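Local coordinates for putative methyl-accepting chemotaxis signal transduction protein (Campylobacter jejuni subsp. jejuni serotype O:2, PDB 4XMR) that probably acts as a transmembrane chemoreceptor, with a tandem PAS sensory domain that binds isoleucine, at residues 137-145 with 156-164. Numbering follows the deposited sequence.
Sequences KQYVITYSK and VLGVDIPSE. With ILE (isoleucine), chain E.
Thr142 OG1 and Asp160 CG each lie beside their own backbone N (chi1 -63° and -64°). The antiparallel pairing of the hairpin puts both residues on one face, and these matching torsions turn hydroxyl and carboxylate the same way, so that they meet. The two side chains run alongside each other. Thr142 OG1 donates to Asp160 OD1 over 2.7 Å and meets it from above the carboxylate plane. Asp160 OD2 accepts a hydrogen bond from the amino N of the bound isoleucine, also at 2.7 Å. Tyr82 holds OD1 as well, Asn80 holds OD2, and Tyr131 bonds both Thr142 OG1 and the ligand. Val140 packs against the CB of Asp160.

On the other face, the Tyr143 ring and the Ile161 side chain cross, with Tyr143 CE1 3.8 Å from Ile161 CG1, and both side chains lie against Phe32 of helix 9-48. Backbone bonds link Ile141 with Ile161, Tyr143 with Val159 and Lys145 with Leu157. Past the last strand pair, Val140 with Pro162, Ser163 N bonds Tyr139 O at 3.0 Å. The hairpin belongs to the central sheet of the PAS-like sensor module, between its ligand pocket and long helix. With these partners at both oxygens, Asp160 is probably a charged carboxylate, well suited to an amino-acid ligand's amino group.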
# COMPACT_ATOMS: atom_id res chain seq x y z
N LYS B 137 1.23 -23.99 5.20
CA LYS B 137 0.34 -23.99 6.36
C LYS B 137 0.23 -22.62 7.02
O LYS B 137 0.25 -22.49 8.25
CB LYS B 137 0.75 -25.07 7.37
CG LYS B 137 0.70 -26.48 6.80
CD LYS B 137 -0.71 -26.87 6.40
CE LYS B 137 -0.75 -28.25 5.76
NZ LYS B 137 -2.14 -28.67 5.45
N GLN B 138 0.15 -21.59 6.19
CA GLN B 138 -0.22 -20.26 6.64
C GLN B 138 -1.52 -19.90 5.95
O GLN B 138 -1.78 -20.34 4.83
CB GLN B 138 0.84 -19.24 6.26
CG GLN B 138 2.18 -19.41 6.94
CD GLN B 138 3.13 -18.32 6.55
OE1 GLN B 138 2.74 -17.15 6.44
NE2 GLN B 138 4.38 -18.68 6.30
N TYR B 139 -2.33 -19.08 6.61
CA TYR B 139 -3.55 -18.60 5.97
C TYR B 139 -3.19 -17.62 4.87
O TYR B 139 -2.40 -16.69 5.08
CB TYR B 139 -4.49 -17.99 7.01
CG TYR B 139 -4.89 -19.04 8.02
CD1 TYR B 139 -5.94 -19.91 7.77
CD2 TYR B 139 -4.18 -19.19 9.21
CE1 TYR B 139 -6.30 -20.88 8.68
CE2 TYR B 139 -4.53 -20.16 10.12
CZ TYR B 139 -5.59 -21.00 9.85
OH TYR B 139 -5.93 -21.97 10.76
N VAL B 140 -3.75 -17.86 3.69
CA VAL B 140 -3.45 -17.03 2.53
C VAL B 140 -4.72 -16.62 1.81
O VAL B 140 -5.77 -17.28 1.89
CB VAL B 140 -2.53 -17.75 1.51
CG1 VAL B 140 -1.17 -18.06 2.13
CG2 VAL B 140 -3.19 -19.03 1.01
N ILE B 141 -4.61 -15.50 1.10
CA ILE B 141 -5.58 -15.13 0.09
C ILE B 141 -4.89 -15.37 -1.24
O ILE B 141 -3.74 -14.95 -1.45
CB ILE B 141 -5.95 -13.65 0.21
CG1 ILE B 141 -6.70 -13.41 1.52
CG2 ILE B 141 -6.78 -13.21 -1.00
CD1 ILE B 141 -6.70 -11.95 1.96
N THR B 142 -5.59 -16.07 -2.14
CA THR B 142 -5.04 -16.41 -3.45
C THR B 142 -5.70 -15.58 -4.55
O THR B 142 -6.93 -15.44 -4.58
CB THR B 142 -5.22 -17.91 -3.75
OG1 THR B 142 -4.47 -18.67 -2.80
CG2 THR B 142 -4.74 -18.25 -5.16
N TYR B 143 -4.86 -15.02 -5.41
CA TYR B 143 -5.30 -14.32 -6.60
C TYR B 143 -4.96 -15.24 -7.75
O TYR B 143 -3.79 -15.61 -7.91
CB TYR B 143 -4.57 -12.99 -6.73
CG TYR B 143 -4.79 -12.12 -5.51
CD1 TYR B 143 -4.03 -12.30 -4.36
CD2 TYR B 143 -5.79 -11.16 -5.49
CE1 TYR B 143 -4.24 -11.54 -3.23
CE2 TYR B 143 -6.01 -10.39 -4.34
CZ TYR B 143 -5.24 -10.59 -3.22
OH TYR B 143 -5.41 -9.85 -2.08
N SER B 144 -5.94 -15.63 -8.56
CA SER B 144 -5.65 -16.53 -9.66
C SER B 144 -6.19 -16.02 -10.98
O SER B 144 -7.13 -15.23 -11.03
CB SER B 144 -6.14 -17.95 -9.38
OG SER B 144 -7.55 -17.98 -9.20
N LYS B 145 -5.57 -16.49 -12.07
CA LYS B 145 -5.95 -16.04 -13.39
C LYS B 145 -5.56 -17.09 -14.40
O LYS B 145 -4.43 -17.57 -14.40
CB LYS B 145 -5.26 -14.72 -13.73
CG LYS B 145 -5.71 -14.14 -15.06
CD LYS B 145 -5.83 -12.63 -15.00
CE LYS B 145 -7.01 -12.14 -15.84
NZ LYS B 145 -6.99 -12.65 -17.24
N VAL B 156 -3.25 -22.16 -14.96
CA VAL B 156 -3.79 -21.15 -14.07
C VAL B 156 -2.68 -20.62 -13.17
O VAL B 156 -2.04 -21.37 -12.44
CB VAL B 156 -4.95 -21.70 -13.22
CG1 VAL B 156 -5.41 -20.64 -12.23
CG2 VAL B 156 -6.12 -22.14 -14.14
N LEU B 157 -2.46 -19.31 -13.26
CA LEU B 157 -1.52 -18.61 -12.40
C LEU B 157 -2.15 -18.39 -11.03
O LEU B 157 -3.32 -17.99 -10.95
CB LEU B 157 -1.20 -17.26 -13.02
CG LEU B 157 -0.36 -16.30 -12.17
CD1 LEU B 157 1.06 -16.83 -12.01
CD2 LEU B 157 -0.37 -14.92 -12.81
N GLY B 158 -1.38 -18.62 -9.97
CA GLY B 158 -1.82 -18.30 -8.63
C GLY B 158 -0.76 -17.52 -7.87
O GLY B 158 0.46 -17.77 -8.01
N VAL B 159 -1.22 -16.57 -7.07
CA VAL B 159 -0.38 -15.77 -6.19
C VAL B 159 -0.96 -15.82 -4.79
O VAL B 159 -2.13 -15.44 -4.59
CB VAL B 159 -0.30 -14.30 -6.68
CG1 VAL B 159 0.46 -13.44 -5.68
CG2 VAL B 159 0.32 -14.23 -8.08
N ASP B 160 -0.19 -16.31 -3.82
CA ASP B 160 -0.65 -16.41 -2.44
C ASP B 160 -0.02 -15.31 -1.61
O ASP B 160 1.22 -15.21 -1.52
CB ASP B 160 -0.27 -17.75 -1.79
CG ASP B 160 -0.91 -18.96 -2.44
OD1 ASP B 160 -1.85 -18.82 -3.24
OD2 ASP B 160 -0.45 -20.07 -2.12
N ILE B 161 -0.87 -14.49 -1.00
CA ILE B 161 -0.43 -13.46 -0.07
C ILE B 161 -0.96 -13.83 1.32
O ILE B 161 -2.14 -14.11 1.47
CB ILE B 161 -0.97 -12.06 -0.49
CG1 ILE B 161 -0.66 -11.75 -1.97
CG2 ILE B 161 -0.47 -10.98 0.47
CD1 ILE B 161 0.82 -11.70 -2.32
N PRO B 162 -0.09 -13.87 2.35
CA PRO B 162 -0.60 -14.23 3.68
C PRO B 162 -1.69 -13.26 4.12
O PRO B 162 -1.54 -12.04 3.98
CB PRO B 162 0.63 -14.06 4.58
CG PRO B 162 1.79 -14.27 3.66
CD PRO B 162 1.36 -13.62 2.36
N SER B 163 -2.80 -13.80 4.62
CA SER B 163 -3.86 -12.95 5.12
C SER B 163 -3.37 -12.10 6.30
O SER B 163 -3.91 -11.02 6.56
CB SER B 163 -5.12 -13.76 5.47
OG SER B 163 -4.81 -14.86 6.30
N GLU B 164 -2.33 -12.57 6.98
CA GLU B 164 -1.70 -11.80 8.04
C GLU B 164 -1.18 -10.44 7.55
O GLU B 164 -1.12 -9.49 8.33
CB GLU B 164 -0.57 -12.62 8.69
CG GLU B 164 -0.02 -12.01 9.96
CD GLU B 164 1.01 -12.89 10.64
OE1 GLU B 164 1.32 -13.98 10.10
OE2 GLU B 164 1.51 -12.49 11.71
N ILE E . -2.06 -22.23 -1.85
CA ILE E . -2.31 -23.17 -2.94
C ILE E . -3.15 -24.31 -2.39
O ILE E . -3.85 -24.99 -3.13
CB ILE E . -0.98 -23.68 -3.56
CG1 ILE E . -1.27 -24.38 -4.90
CG2 ILE E . -0.23 -24.58 -2.60
CD1 ILE E . -0.02 -24.67 -5.72
OXT ILE E . -3.17 -24.54 -1.18
O HOH W 1 0.76 -16.07 8.25
O HOH W 2 -1.62 -15.44 7.29